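Local coordinates for beta-lactamase domain protein (Burkholderia ambifaria, PDB 5I0P) that binds two zinc ions in a metallo-beta-lactamase fold and probably acts as a zinc-dependent hydrolase, its natural substrate not being established, at residues V37-M42 and H50-L55; W54-E59 and T67-G72; T240-F245 and A338-N343; L256-L261 and Q290-H295. All coordinates share one frame; numbering follows the deposited sequence.

Contact 1 of 4, residues V37-M42 and H50-L55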
loop_
_atom_site.group_PDB
_atom_site.type_symbol
_atom_site.label_atom_id
_atom_site.label_comp_id
_atom_site.label_asym_id
_atom_site.label_seq_id
_atom_site.Cartn_x
_atom_site.Cartn_y
_atom_site.Cartn_z
ATOM N N VAL A 37 17.743 0.310 10.854
ATOM C CA VAL A 37 16.426 0.011 10.274
ATOM C C VAL A 37 15.898 -1.257 10.915
ATOM O O VAL A 37 16.492 -2.338 10.766
ATOM C CB VAL A 37 16.470 -0.116 8.751
ATOM C CG1 VAL A 37 15.058 -0.235 8.204
ATOM C CG2 VAL A 37 17.128 1.091 8.178
ATOM N N ARG A 38 14.812 -1.121 11.668
ATOM C CA ARG A 38 14.221 -2.242 12.389
ATOM C C ARG A 38 12.862 -2.623 11.811
ATOM O O ARG A 38 12.061 -1.760 11.419
ATOM C CB ARG A 38 14.095 -1.911 13.860
ATOM C CG ARG A 38 15.442 -1.772 14.558
ATOM C CD ARG A 38 15.218 -1.755 16.063
ATOM N NE ARG A 38 16.412 -1.498 16.858
ATOM C CZ ARG A 38 16.359 -1.237 18.164
ATOM N NH1 ARG A 38 15.175 -1.212 18.773
ATOM N NH2 ARG A 38 17.462 -0.994 18.865
ATOM N N TRP A 39 12.643 -3.927 11.726
ATOM C CA TRP A 39 11.459 -4.541 11.126
ATOM C C TRP A 39 10.551 -5.031 12.249
ATOM O O TRP A 39 10.988 -5.775 13.129
ATOM C CB TRP A 39 11.905 -5.678 10.200
ATOM C CG TRP A 39 10.834 -6.603 9.642
ATOM C CD1 TRP A 39 9.497 -6.358 9.524
ATOM C CD2 TRP A 39 11.041 -7.930 9.134
ATOM N NE1 TRP A 39 8.860 -7.439 8.979
ATOM C CE2 TRP A 39 9.778 -8.423 8.730
ATOM C CE3 TRP A 39 12.174 -8.753 8.993
ATOM C CZ2 TRP A 39 9.606 -9.708 8.176
ATOM C CZ3 TRP A 39 12.015 -10.011 8.450
ATOM C CH2 TRP A 39 10.732 -10.484 8.057
ATOM N N LEU A 40 9.312 -4.574 12.248
ATOM C CA LEU A 40 8.275 -5.092 13.120
ATOM C C LEU A 40 7.234 -5.781 12.257
ATOM O O LEU A 40 6.996 -5.379 11.104
ATOM C CB LEU A 40 7.550 -4.004 13.892
ATOM C CG LEU A 40 7.982 -2.687 14.516
ATOM C CD1 LEU A 40 8.883 -1.782 13.674
ATOM C CD2 LEU A 40 6.651 -2.016 14.732
ATOM N N ARG A 41 6.561 -6.781 12.820
ATOM C CA ARG A 41 5.473 -7.428 12.091
ATOM C C ARG A 41 4.237 -7.483 12.967
ATOM O O ARG A 41 4.296 -7.962 14.098
ATOM C CB ARG A 41 5.848 -8.839 11.613
ATOM C CG ARG A 41 4.671 -9.582 11.007
ATOM C CD ARG A 41 5.064 -10.980 10.493
ATOM N NE ARG A 41 5.687 -10.759 9.214
ATOM C CZ ARG A 41 5.361 -11.329 8.068
ATOM N NH1 ARG A 41 4.405 -12.242 7.982
ATOM N NH2 ARG A 41 6.029 -10.960 6.992
ATOM N N MET A 42 3.127 -6.970 12.455
ATOM C CA MET A 42 1.896 -6.923 13.221
ATOM C C MET A 42 0.848 -7.895 12.662
ATOM O O MET A 42 0.717 -8.052 11.442
ATOM C CB MET A 42 1.318 -5.504 13.227
ATOM C CG MET A 42 2.169 -4.474 14.052
ATOM S SD MET A 42 2.203 -4.902 15.836
ATOM C CE MET A 42 2.899 -3.313 16.387
ATOM N N HIS A 50 -0.947 -9.979 8.094
ATOM C CA HIS A 50 0.121 -9.256 8.750
ATOM C C HIS A 50 0.394 -7.962 8.002
ATOM O O HIS A 50 0.124 -7.847 6.815
ATOM C CB HIS A 50 1.390 -10.107 8.808
ATOM C CG HIS A 50 2.089 -10.201 7.498
ATOM N ND1 HIS A 50 1.757 -11.149 6.550
ATOM C CD2 HIS A 50 3.058 -9.432 6.943
ATOM C CE1 HIS A 50 2.524 -10.983 5.483
ATOM N NE2 HIS A 50 3.310 -9.937 5.688
ATOM N N ILE A 51 1.016 -7.020 8.688
ATOM C CA ILE A 51 1.641 -5.879 8.027
ATOM C C ILE A 51 3.014 -5.667 8.651
ATOM O O ILE A 51 3.181 -5.796 9.869
ATOM C CB ILE A 51 0.772 -4.599 8.107
ATOM C CG1 ILE A 51 1.476 -3.427 7.403
ATOM C CG2 ILE A 51 0.367 -4.259 9.550
ATOM C CD1 ILE A 51 0.614 -2.200 7.217
ATOM N N ASN A 52 3.999 -5.351 7.809
ATOM C CA ASN A 52 5.346 -5.032 8.265
ATOM C C ASN A 52 5.451 -3.541 8.499
ATOM O O ASN A 52 5.072 -2.754 7.626
ATOM C CB ASN A 52 6.404 -5.459 7.250
ATOM C CG ASN A 52 6.323 -6.916 6.918
ATOM O OD1 ASN A 52 6.197 -7.736 7.816
ATOM N ND2 ASN A 52 6.430 -7.258 5.627
ATOM N N LEU A 53 5.943 -3.157 9.679
ATOM C CA LEU A 53 6.172 -1.751 10.007
ATOM C C LEU A 53 7.661 -1.512 10.209
ATOM O O LEU A 53 8.431 -2.438 10.465
ATOM C CB LEU A 53 5.376 -1.303 11.256
ATOM C CG LEU A 53 3.885 -1.676 11.341
ATOM C CD1 LEU A 53 3.298 -1.174 12.638
ATOM C CD2 LEU A 53 3.033 -1.195 10.117
ATOM N N TRP A 54 8.076 -0.261 10.077
ATOM C CA TRP A 54 9.492 0.063 10.112
ATOM C C TRP A 54 9.761 1.085 11.210
ATOM O O TRP A 54 9.069 2.113 11.304
ATOM C CB TRP A 54 9.960 0.549 8.725
ATOM C CG TRP A 54 9.386 -0.315 7.657
ATOM C CD1 TRP A 54 8.334 0.000 6.833
ATOM C CD2 TRP A 54 9.728 -1.687 7.366
ATOM N NE1 TRP A 54 8.043 -1.058 6.015
ATOM C CE2 TRP A 54 8.862 -2.116 6.323
ATOM C CE3 TRP A 54 10.690 -2.582 7.864
ATOM C CZ2 TRP A 54 8.933 -3.400 5.763
ATOM C CZ3 TRP A 54 10.772 -3.856 7.309
ATOM C CH2 TRP A 54 9.891 -4.259 6.267
ATOM N N LEU A 55 10.742 0.763 12.063
ATOM C CA LEU A 55 11.300 1.672 13.056
ATOM C C LEU A 55 12.667 2.117 12.548
ATOM O O LEU A 55 13.558 1.275 12.359
ATOM C CB LEU A 55 11.461 0.997 14.408
ATOM C CG LEU A 55 10.381 0.992 15.472
ATOM C CD1 LEU A 55 10.872 0.145 16.666
ATOM C CD2 LEU A 55 10.018 2.384 15.911
#
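The guanidinium of Arg41 lies flat over the imidazole of His50, planes 14° and centres 3.4 Å apart. A bend at chi3 (-80°) turns the otherwise extended arginine back onto the ring. His50 suits this place because its rim stays available: NE2 accepts from the backbone of Gly278. On the same face, Trp39 NE1 donates to Asn52 OD1 at 2.9 Å; the oxygen sits in the indole plane, yet the donor stands above the amide plane, ring and amide 88° apart. The amide's ND2 is held by Pro275 O and Gly278 O. Trp54 runs alongside Trp39, the rings meeting obliquely, Trp54 CZ3 reaching Trp39 CD1 at 3.6 Å. On the reverse face, Leu40 CD1 meets Leu55 CG at 3.6 Å and CD2 rests on Leu53 CB, an apolar surface packing on Trp82 of helix 76-88. Paired backbone bonds, including Met42 N to Ile51 O at 2.8 Å, make this an antiparallel beta hairpin of the metallo-beta-lactamase alpha-beta/beta-alpha sandwich, beside zinc ligand His277, whose ND1 donates to His50 O.

Contact 2 of 4, residues W54-E59 and T67-G72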
loop_
_atom_site.group_PDB
_atom_site.type_symbol
_atom_site.label_atom_id
_atom_site.label_comp_id
_atom_site.label_asym_id
_atom_site.label_seq_id
_atom_site.Cartn_x
_atom_site.Cartn_y
_atom_site.Cartn_z
ATOM N N TRP A 54 8.076 -0.261 10.077
ATOM C CA TRP A 54 9.492 0.063 10.112
ATOM C C TRP A 54 9.761 1.085 11.210
ATOM O O TRP A 54 9.069 2.113 11.304
ATOM C CB TRP A 54 9.960 0.549 8.725
ATOM C CG TRP A 54 9.386 -0.315 7.657
ATOM C CD1 TRP A 54 8.334 0.000 6.833
ATOM C CD2 TRP A 54 9.728 -1.687 7.366
ATOM N NE1 TRP A 54 8.043 -1.058 6.015
ATOM C CE2 TRP A 54 8.862 -2.116 6.323
ATOM C CE3 TRP A 54 10.690 -2.582 7.864
ATOM C CZ2 TRP A 54 8.933 -3.400 5.763
ATOM C CZ3 TRP A 54 10.772 -3.856 7.309
ATOM C CH2 TRP A 54 9.891 -4.259 6.267
ATOM N N LEU A 55 10.742 0.763 12.063
ATOM C CA LEU A 55 11.300 1.672 13.056
ATOM C C LEU A 55 12.667 2.117 12.548
ATOM O O LEU A 55 13.558 1.275 12.359
ATOM C CB LEU A 55 11.461 0.997 14.408
ATOM C CG LEU A 55 10.381 0.992 15.472
ATOM C CD1 LEU A 55 10.872 0.145 16.666
ATOM C CD2 LEU A 55 10.018 2.384 15.911
ATOM N N LEU A 56 12.827 3.421 12.300
ATOM C CA LEU A 56 14.073 3.962 11.781
ATOM C C LEU A 56 14.760 4.805 12.845
ATOM O O LEU A 56 14.187 5.780 13.333
ATOM C CB LEU A 56 13.812 4.781 10.535
ATOM C CG LEU A 56 13.000 4.129 9.423
ATOM C CD1 LEU A 56 12.960 5.081 8.237
ATOM C CD2 LEU A 56 13.610 2.819 9.030
ATOM N N ARG A 57 15.979 4.421 13.212
ATOM C CA ARG A 57 16.778 5.225 14.124
ATOM C C ARG A 57 17.026 6.614 13.537
ATOM O O ARG A 57 17.436 6.757 12.381
ATOM C CB ARG A 57 18.092 4.514 14.400
ATOM C CG ARG A 57 18.902 5.203 15.440
ATOM C CD ARG A 57 18.136 5.284 16.724
ATOM N NE ARG A 57 19.030 5.652 17.817
ATOM C CZ ARG A 57 19.471 6.886 18.044
ATOM N NH1 ARG A 57 19.079 7.875 17.246
ATOM N NH2 ARG A 57 20.294 7.137 19.063
ATOM N N ASP A 58 16.814 7.644 14.346
ATOM C CA ASP A 58 16.749 8.987 13.803
ATOM C C ASP A 58 17.200 10.007 14.852
ATOM O O ASP A 58 17.432 9.680 16.017
ATOM C CB ASP A 58 15.332 9.281 13.288
ATOM C CG ASP A 58 15.306 10.414 12.276
ATOM O OD1 ASP A 58 16.393 10.943 11.957
ATOM O OD2 ASP A 58 14.205 10.779 11.814
ATOM N N GLU A 59 17.375 11.247 14.406
ATOM C CA GLU A 59 17.696 12.360 15.294
ATOM C C GLU A 59 17.184 13.641 14.644
ATOM O O GLU A 59 17.553 13.938 13.505
ATOM C CB GLU A 59 19.214 12.429 15.577
ATOM C CG GLU A 59 19.623 13.647 16.381
ATOM C CD GLU A 59 21.101 13.735 16.583
ATOM O OE1 GLU A 59 21.541 14.736 17.171
ATOM O OE2 GLU A 59 21.834 12.846 16.104
ATOM N N THR A 67 11.811 7.309 13.808
ATOM C CA THR A 67 10.731 7.632 12.896
ATOM C C THR A 67 9.990 6.340 12.612
ATOM O O THR A 67 10.614 5.322 12.287
ATOM C CB THR A 67 11.236 8.245 11.602
ATOM O OG1 THR A 67 11.679 9.573 11.878
ATOM C CG2 THR A 67 10.075 8.311 10.588
ATOM N N ILE A 68 8.685 6.358 12.834
ATOM C CA ILE A 68 7.842 5.212 12.540
ATOM C C ILE A 68 7.385 5.304 11.100
ATOM O O ILE A 68 6.976 6.375 10.638
ATOM C CB ILE A 68 6.638 5.158 13.494
ATOM C CG1 ILE A 68 7.101 4.821 14.915
ATOM C CG2 ILE A 68 5.649 4.140 13.000
ATOM C CD1 ILE A 68 5.971 4.853 15.919
ATOM N N VAL A 69 7.439 4.189 10.383
ATOM C CA VAL A 69 6.787 4.107 9.081
ATOM C C VAL A 69 5.651 3.101 9.167
ATOM O O VAL A 69 5.884 1.883 9.200
ATOM C CB VAL A 69 7.773 3.747 7.966
ATOM C CG1 VAL A 69 7.043 3.664 6.599
ATOM C CG2 VAL A 69 8.926 4.774 7.946
ATOM N N ASP A 70 4.419 3.626 9.144
ATOM C CA ASP A 70 3.163 2.868 9.127
ATOM C C ASP A 70 2.819 2.309 10.507
ATOM O O ASP A 70 3.694 2.093 11.341
ATOM C CB ASP A 70 3.213 1.770 8.044
ATOM C CG ASP A 70 3.116 2.345 6.620
ATOM O OD1 ASP A 70 2.811 3.541 6.491
ATOM O OD2 ASP A 70 3.321 1.604 5.627
ATOM N N CYS A 71 1.539 2.040 10.737
ATOM C CA CYS A 71 0.969 2.091 12.075
ATOM C C CYS A 71 0.251 0.834 12.552
ATOM O O CYS A 71 0.155 0.620 13.766
ATOM C CB CYS A 71 -0.023 3.270 12.132
ATOM S SG CYS A 71 0.680 4.800 11.541
ATOM N N GLY A 72 -0.282 0.028 11.626
ATOM C CA GLY A 72 -1.217 -1.015 11.970
ATOM C C GLY A 72 -2.634 -0.473 11.976
ATOM O O GLY A 72 -2.867 0.736 11.934
#
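This is a beta hairpin of the seven-stranded sheet, strand 50-60 turning back as strand 63-69 on its way to the zinc site. Trp54 and Val69 form one hydrogen-bonded antiparallel pair, with Val69 N to Trp54 O at 2.8 Å; Leu56 and Thr67 form the next, and Leu55 with Ile68 lies between them as a non-hydrogen-bonded pair. On the face of Trp54, Val69 spreads its two methyls: CG1 comes to the indole edge at Trp54 CD1, 3.9 Å off, and CG2 reaches Leu56 CD1 at 4.1 Å. A beta-branched valine fills both places. On the other face Leu55 CD2 runs beside Ile68 CG1. Farther along, Asp58 swings CG to the side opposite its backbone N (chi1 -159°), carrying the carboxylate across to Thr67, whose OG1 donates to the anti lone pair of Asp58 OD2 at 2.8 Å. Arg97 bonds to both, NH2 to Asp58 OD2 and NE to Thr67 OG1, while Gly201 N donates to Asp58 OD1, which probably offsets the buried charge. Past the strand end, Asp70 OD2 accepts from ND1 of the zinc ligand His107, a second-shell arrangement at the dinuclear site of the metallo-beta-lactamase fold.

Contact 3 of 4, residues T240-F245 and A338-N343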
loop_
_atom_site.group_PDB
_atom_site.type_symbol
_atom_site.label_atom_id
_atom_site.label_comp_id
_atom_site.label_asym_id
_atom_site.label_seq_id
_atom_site.Cartn_x
_atom_site.Cartn_y
_atom_site.Cartn_z
ATOM N N THR A 240 -0.612 -6.427 -5.928
ATOM C CA THR A 240 -1.118 -5.195 -5.334
ATOM C C THR A 240 -2.559 -4.963 -5.776
ATOM O O THR A 240 -2.869 -5.081 -6.963
ATOM C CB THR A 240 -0.246 -4.006 -5.754
ATOM O OG1 THR A 240 1.089 -4.194 -5.274
ATOM C CG2 THR A 240 -0.819 -2.713 -5.246
ATOM N N ASN A 241 -3.442 -4.662 -4.826
ATOM C CA ASN A 241 -4.823 -4.400 -5.201
ATOM C C ASN A 241 -4.939 -3.155 -6.075
ATOM O O ASN A 241 -4.359 -2.106 -5.771
ATOM C CB ASN A 241 -5.727 -4.228 -3.996
ATOM C CG ASN A 241 -7.139 -3.889 -4.433
ATOM O OD1 ASN A 241 -7.859 -4.768 -4.917
ATOM N ND2 ASN A 241 -7.518 -2.614 -4.344
ATOM N N VAL A 242 -5.716 -3.286 -7.145
ATOM C CA VAL A 242 -6.021 -2.235 -8.118
ATOM C C VAL A 242 -7.521 -2.277 -8.373
ATOM O O VAL A 242 -8.057 -3.339 -8.700
ATOM C CB VAL A 242 -5.230 -2.427 -9.427
ATOM C CG1 VAL A 242 -5.734 -1.530 -10.461
ATOM C CG2 VAL A 242 -3.744 -2.123 -9.190
ATOM N N SER A 243 -8.222 -1.177 -8.106
ATOM C CA SER A 243 -9.670 -1.224 -8.254
ATOM C C SER A 243 -10.245 0.089 -8.758
ATOM O O SER A 243 -9.673 1.164 -8.580
ATOM C CB SER A 243 -10.377 -1.619 -6.960
ATOM O OG SER A 243 -10.251 -3.008 -6.770
ATOM N N VAL A 244 -11.407 -0.039 -9.394
ATOM C CA VAL A 244 -12.253 1.071 -9.786
ATOM C C VAL A 244 -13.422 1.118 -8.810
ATOM O O VAL A 244 -13.950 0.072 -8.409
ATOM C CB VAL A 244 -12.735 0.926 -11.241
ATOM C CG1 VAL A 244 -13.701 2.039 -11.565
ATOM C CG2 VAL A 244 -11.548 0.955 -12.203
ATOM N N PHE A 245 -13.754 2.319 -8.349
ATOM C CA PHE A 245 -14.823 2.549 -7.396
ATOM C C PHE A 245 -15.827 3.529 -7.968
ATOM O O PHE A 245 -15.592 4.179 -8.997
ATOM C CB PHE A 245 -14.266 3.088 -6.073
ATOM C CG PHE A 245 -13.162 2.257 -5.490
ATOM C CD1 PHE A 245 -13.442 1.126 -4.746
ATOM C CD2 PHE A 245 -11.831 2.586 -5.721
ATOM C CE1 PHE A 245 -12.417 0.363 -4.210
ATOM C CE2 PHE A 245 -10.786 1.820 -5.187
ATOM C CZ PHE A 245 -11.085 0.707 -4.442
ATOM N N ALA A 338 -12.118 -6.416 -11.553
ATOM C CA ALA A 338 -12.530 -6.674 -12.932
ATOM C C ALA A 338 -12.730 -5.360 -13.692
ATOM O O ALA A 338 -12.283 -5.223 -14.834
ATOM C CB ALA A 338 -13.788 -7.545 -12.951
ATOM N N LEU A 339 -13.353 -4.363 -13.053
ATOM C CA LEU A 339 -13.507 -3.050 -13.679
ATOM C C LEU A 339 -12.165 -2.404 -14.035
ATOM O O LEU A 339 -12.054 -1.716 -15.060
ATOM C CB LEU A 339 -14.283 -2.120 -12.757
ATOM C CG LEU A 339 -15.601 -1.639 -13.319
ATOM C CD1 LEU A 339 -16.058 -0.474 -12.478
ATOM C CD2 LEU A 339 -15.443 -1.242 -14.794
ATOM N N ALA A 340 -11.141 -2.602 -13.207
ATOM C CA ALA A 340 -9.825 -2.059 -13.522
ATOM C C ALA A 340 -9.252 -2.661 -14.808
ATOM O O ALA A 340 -8.611 -1.962 -15.593
ATOM C CB ALA A 340 -8.887 -2.270 -12.339
ATOM N N HIS A 341 -9.438 -3.961 -15.030
ATOM C CA HIS A 341 -8.934 -4.564 -16.266
ATOM C C HIS A 341 -9.777 -4.149 -17.463
ATOM O O HIS A 341 -9.245 -3.883 -18.550
ATOM C CB HIS A 341 -8.893 -6.092 -16.133
ATOM C CG HIS A 341 -7.918 -6.557 -15.107
ATOM N ND1 HIS A 341 -8.172 -6.451 -13.755
ATOM C CD2 HIS A 341 -6.635 -6.978 -15.218
ATOM C CE1 HIS A 341 -7.104 -6.845 -13.075
ATOM N NE2 HIS A 341 -6.152 -7.159 -13.937
ATOM N N LEU A 342 -11.096 -4.106 -17.289
ATOM C CA LEU A 342 -11.952 -3.651 -18.372
ATOM C C LEU A 342 -11.655 -2.204 -18.746
ATOM O O LEU A 342 -11.601 -1.873 -19.934
ATOM C CB LEU A 342 -13.414 -3.819 -17.994
ATOM C CG LEU A 342 -13.900 -5.263 -17.985
ATOM C CD1 LEU A 342 -15.220 -5.369 -17.203
ATOM C CD2 LEU A 342 -14.075 -5.742 -19.405
ATOM N N ASN A 343 -11.457 -1.322 -17.744
ATOM C CA ASN A 343 -11.222 0.099 -18.039
ATOM C C ASN A 343 -9.889 0.319 -18.739
ATOM O O ASN A 343 -9.759 1.224 -19.565
ATOM C CB ASN A 343 -11.279 0.940 -16.771
ATOM C CG ASN A 343 -12.661 1.360 -16.452
ATOM O OD1 ASN A 343 -13.612 0.845 -17.071
ATOM N ND2 ASN A 343 -12.816 2.271 -15.482
#
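Val244 sets its isopropyl group against helix 333-347, in the region of the C-terminal domain, probably a winged-helix-like one, and so joins a loop of the metallo-beta-lactamase domain to it. The loop follows strand 227-231 and is extended here without belonging to a sheet. Starting at the branch point, Val244 CB lies 3.7 Å from Leu339 CB, at the base of a leucine that crosses the valine at about a right angle. Val244 CG1, placed anti to the valine nitrogen (chi1 175°), goes on to Leu339 CD1 at 3.6 Å. Val244 CG2, the other branch, settles on the helix backbone, 3.7 Å from Ala340 CA. The small side chain of Ala340 suits this point, for it lets the loop come close: the CA atoms of Ser243 and Ala340 are 5.3 Å apart. Val244 CG2 also approaches Asn343 ND2 at 3.8 Å. That nitrogen is spent on the carbonyls of Ala251 and Pro249, which connects the helix to a further part of the loop. No hydrogen bond joins the two segments, and the fit is a matter of shape. Two residues earlier, Val242 also faces the helix, beside Pro253 and Leu254, not far from the zinc ligand His213, whose ND1 donates to Asn241 O. There Val242 CG1 touches Ala340 CB at 3.7 Å.

Contact 4 of 4, residues L256-L261 and Q290-H295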
loop_
_atom_site.group_PDB
_atom_site.type_symbol
_atom_site.label_atom_id
_atom_site.label_comp_id
_atom_site.label_asym_id
_atom_site.label_seq_id
_atom_site.Cartn_x
_atom_site.Cartn_y
_atom_site.Cartn_z
ATOM N N LEU A 256 -2.188 3.164 -14.419
ATOM C CA LEU A 256 -1.395 3.969 -13.494
ATOM C C LEU A 256 -0.419 3.092 -12.718
ATOM O O LEU A 256 0.750 3.455 -12.531
ATOM C CB LEU A 256 -2.325 4.725 -12.527
ATOM C CG LEU A 256 -3.148 5.824 -13.210
ATOM C CD1 LEU A 256 -4.233 6.458 -12.310
ATOM C CD2 LEU A 256 -2.176 6.852 -13.691
ATOM N N TYR A 257 -0.893 1.931 -12.257
ATOM C CA TYR A 257 -0.051 1.063 -11.456
ATOM C C TYR A 257 1.085 0.496 -12.286
ATOM O O TYR A 257 2.241 0.483 -11.847
ATOM C CB TYR A 257 -0.882 -0.039 -10.839
ATOM C CG TYR A 257 -0.032 -1.041 -10.110
ATOM C CD1 TYR A 257 0.566 -0.724 -8.883
ATOM C CD2 TYR A 257 0.198 -2.317 -10.662
ATOM C CE1 TYR A 257 1.357 -1.667 -8.220
ATOM C CE2 TYR A 257 0.980 -3.246 -10.005
ATOM C CZ TYR A 257 1.561 -2.921 -8.788
ATOM O OH TYR A 257 2.349 -3.863 -8.151
ATOM N N LEU A 258 0.766 -0.004 -13.481
ATOM C CA LEU A 258 1.790 -0.551 -14.354
ATOM C C LEU A 258 2.794 0.525 -14.741
ATOM O O LEU A 258 3.973 0.232 -14.964
ATOM C CB LEU A 258 1.139 -1.188 -15.592
ATOM C CG LEU A 258 0.248 -2.414 -15.287
ATOM C CD1 LEU A 258 -0.438 -2.948 -16.535
ATOM C CD2 LEU A 258 0.988 -3.519 -14.548
ATOM N N GLU A 259 2.352 1.765 -14.865
ATOM C CA GLU A 259 3.304 2.827 -15.147
ATOM C C GLU A 259 4.143 3.144 -13.911
ATOM O O GLU A 259 5.359 3.294 -14.010
ATOM C CB GLU A 259 2.570 4.050 -15.651
ATOM C CG GLU A 259 3.431 5.248 -15.985
ATOM C CD GLU A 259 2.568 6.472 -16.281
ATOM O OE1 GLU A 259 2.980 7.297 -17.128
ATOM O OE2 GLU A 259 1.458 6.595 -15.692
ATOM N N SER A 260 3.524 3.192 -12.732
ATOM C CA SER A 260 4.292 3.435 -11.516
ATOM C C SER A 260 5.387 2.376 -11.292
ATOM O O SER A 260 6.450 2.681 -10.745
ATOM C CB SER A 260 3.342 3.458 -10.327
ATOM O OG SER A 260 2.431 4.513 -10.433
ATOM N N LEU A 261 5.174 1.143 -11.744
ATOM C CA LEU A 261 6.166 0.109 -11.483
ATOM C C LEU A 261 7.497 0.414 -12.139
ATOM O O LEU A 261 8.536 -0.042 -11.647
ATOM C CB LEU A 261 5.644 -1.247 -11.938
ATOM C CG LEU A 261 4.601 -1.887 -11.032
ATOM C CD1 LEU A 261 4.324 -3.291 -11.543
ATOM C CD2 LEU A 261 5.087 -1.950 -9.599
ATOM N N GLN A 290 7.346 -10.463 -12.868
ATOM C CA GLN A 290 6.258 -11.382 -12.552
ATOM C C GLN A 290 4.917 -10.653 -12.473
ATOM O O GLN A 290 3.888 -11.157 -12.936
ATOM C CB GLN A 290 6.557 -12.073 -11.226
ATOM C CG GLN A 290 7.794 -12.889 -11.280
ATOM C CD GLN A 290 8.204 -13.456 -9.929
ATOM O OE1 GLN A 290 7.538 -13.241 -8.914
ATOM N NE2 GLN A 290 9.331 -14.159 -9.912
ATOM N N LEU A 291 4.896 -9.495 -11.828
ATOM C CA LEU A 291 3.653 -8.761 -11.728
ATOM C C LEU A 291 3.181 -8.315 -13.109
ATOM O O LEU A 291 1.998 -8.459 -13.446
ATOM C CB LEU A 291 3.860 -7.570 -10.796
ATOM C CG LEU A 291 4.226 -7.953 -9.359
ATOM C CD1 LEU A 291 4.756 -6.722 -8.665
ATOM C CD2 LEU A 291 3.043 -8.480 -8.623
ATOM N N ARG A 292 4.103 -7.844 -13.954
ATOM C CA ARG A 292 3.689 -7.439 -15.293
ATOM C C ARG A 292 3.143 -8.625 -16.083
ATOM O O ARG A 292 2.108 -8.498 -16.747
ATOM C CB ARG A 292 4.834 -6.764 -16.065
ATOM C CG ARG A 292 5.374 -5.485 -15.495
ATOM C CD ARG A 292 6.311 -4.774 -16.500
ATOM N NE ARG A 292 6.815 -3.488 -16.002
ATOM C CZ ARG A 292 6.100 -2.369 -15.917
ATOM N NH1 ARG A 292 6.663 -1.267 -15.461
ATOM N NH2 ARG A 292 4.837 -2.345 -16.284
ATOM N N ALA A 293 3.812 -9.788 -16.007
ATOM C CA ALA A 293 3.309 -10.984 -16.689
ATOM C C ALA A 293 1.958 -11.406 -16.145
ATOM O O ALA A 293 1.037 -11.708 -16.912
ATOM C CB ALA A 293 4.286 -12.131 -16.541
ATOM N N HIS A 294 1.799 -11.375 -14.825
ATOM C CA HIS A 294 0.531 -11.759 -14.218
ATOM C C HIS A 294 -0.609 -10.881 -14.722
ATOM O O HIS A 294 -1.640 -11.383 -15.191
ATOM C CB HIS A 294 0.677 -11.681 -12.716
ATOM C CG HIS A 294 -0.608 -11.543 -11.982
ATOM N ND1 HIS A 294 -1.101 -10.317 -11.580
ATOM C CD2 HIS A 294 -1.483 -12.473 -11.530
ATOM C CE1 HIS A 294 -2.239 -10.501 -10.931
ATOM N NE2 HIS A 294 -2.489 -11.798 -10.882
ATOM N N HIS A 295 -0.428 -9.562 -14.666
ATOM C CA HIS A 295 -1.486 -8.670 -15.127
ATOM C C HIS A 295 -1.724 -8.817 -16.626
ATOM O O HIS A 295 -2.852 -8.622 -17.091
ATOM C CB HIS A 295 -1.190 -7.212 -14.743
ATOM C CG HIS A 295 -1.466 -6.924 -13.307
ATOM N ND1 HIS A 295 -0.478 -6.622 -12.393
ATOM C CD2 HIS A 295 -2.623 -6.958 -12.608
ATOM C CE1 HIS A 295 -1.014 -6.473 -11.194
ATOM N NE2 HIS A 295 -2.318 -6.656 -11.300
#
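An antiparallel helix-helix contact, mixed polar and apolar, joins helix 253-260 to the long helix 284-308 at one flank of the fold. The short axes stand 11.2 Å apart at 156°, a separation too wide for backbones to meet, so long side chains bridge it. Arg292 does most of this. Its chain is extended from CG to NE, and the guanidinium arrives end-on at one carbonyl: Arg292 NH2 lies 3.0 Å and Arg292 NH1 3.1 Å from Leu258 O. Both bonds are bent, as two donors sharing one acceptor must be, and an arginine with its many N-H groups suits a carbonyl that takes two of them. A salt bridge from NE to Glu265 OE2 helps fix the group's rotation, and Leu261 CB lies over one guanidinium face, 3.7 Å from Arg292 NH1. In this metallo-beta-lactamase fold helix 253-260 also lies near the metal site: Tyr257 reaches inward, its OH bonded to Met233 O and Thr240 OG1, close to the zinc ligand His213. A ring with a polar tip suits a place where its side packs on neighbours and its OH meets a carbonyl and a hydroxyl. Tyr257 OH also touches Leu291 CD1 at 3.8 Å, and Tyr257 CE2 is 4.0 Å from His295 CE1, with the two ring planes 71° apart. Leu258 CD2 approaches the same imidazole at His295 ND1, 4.1 Å away.

From the N terminus, contact 1 closes first, a hairpin between strands 37-43 and 50-60. Contact 2 begins on the same strand, sharing Trp54 and Leu55, and closes the next hairpin with strand 63-69, so that three neighbouring strands of the seven-stranded sheet are joined in series. Both are complete before contact 3 opens at 240-245. Contact 3 closes much later, at 338-343, and contact 4 opens and closes within that span. The later pair touch, Thr240 OG1 and Tyr257 OH being 3.2 Å apart, and together tie the zinc-binding domain to its C-terminal helices. Centres of contacts 1 and 3 lie about 28 Å apart, on opposite sides of the chain's centre.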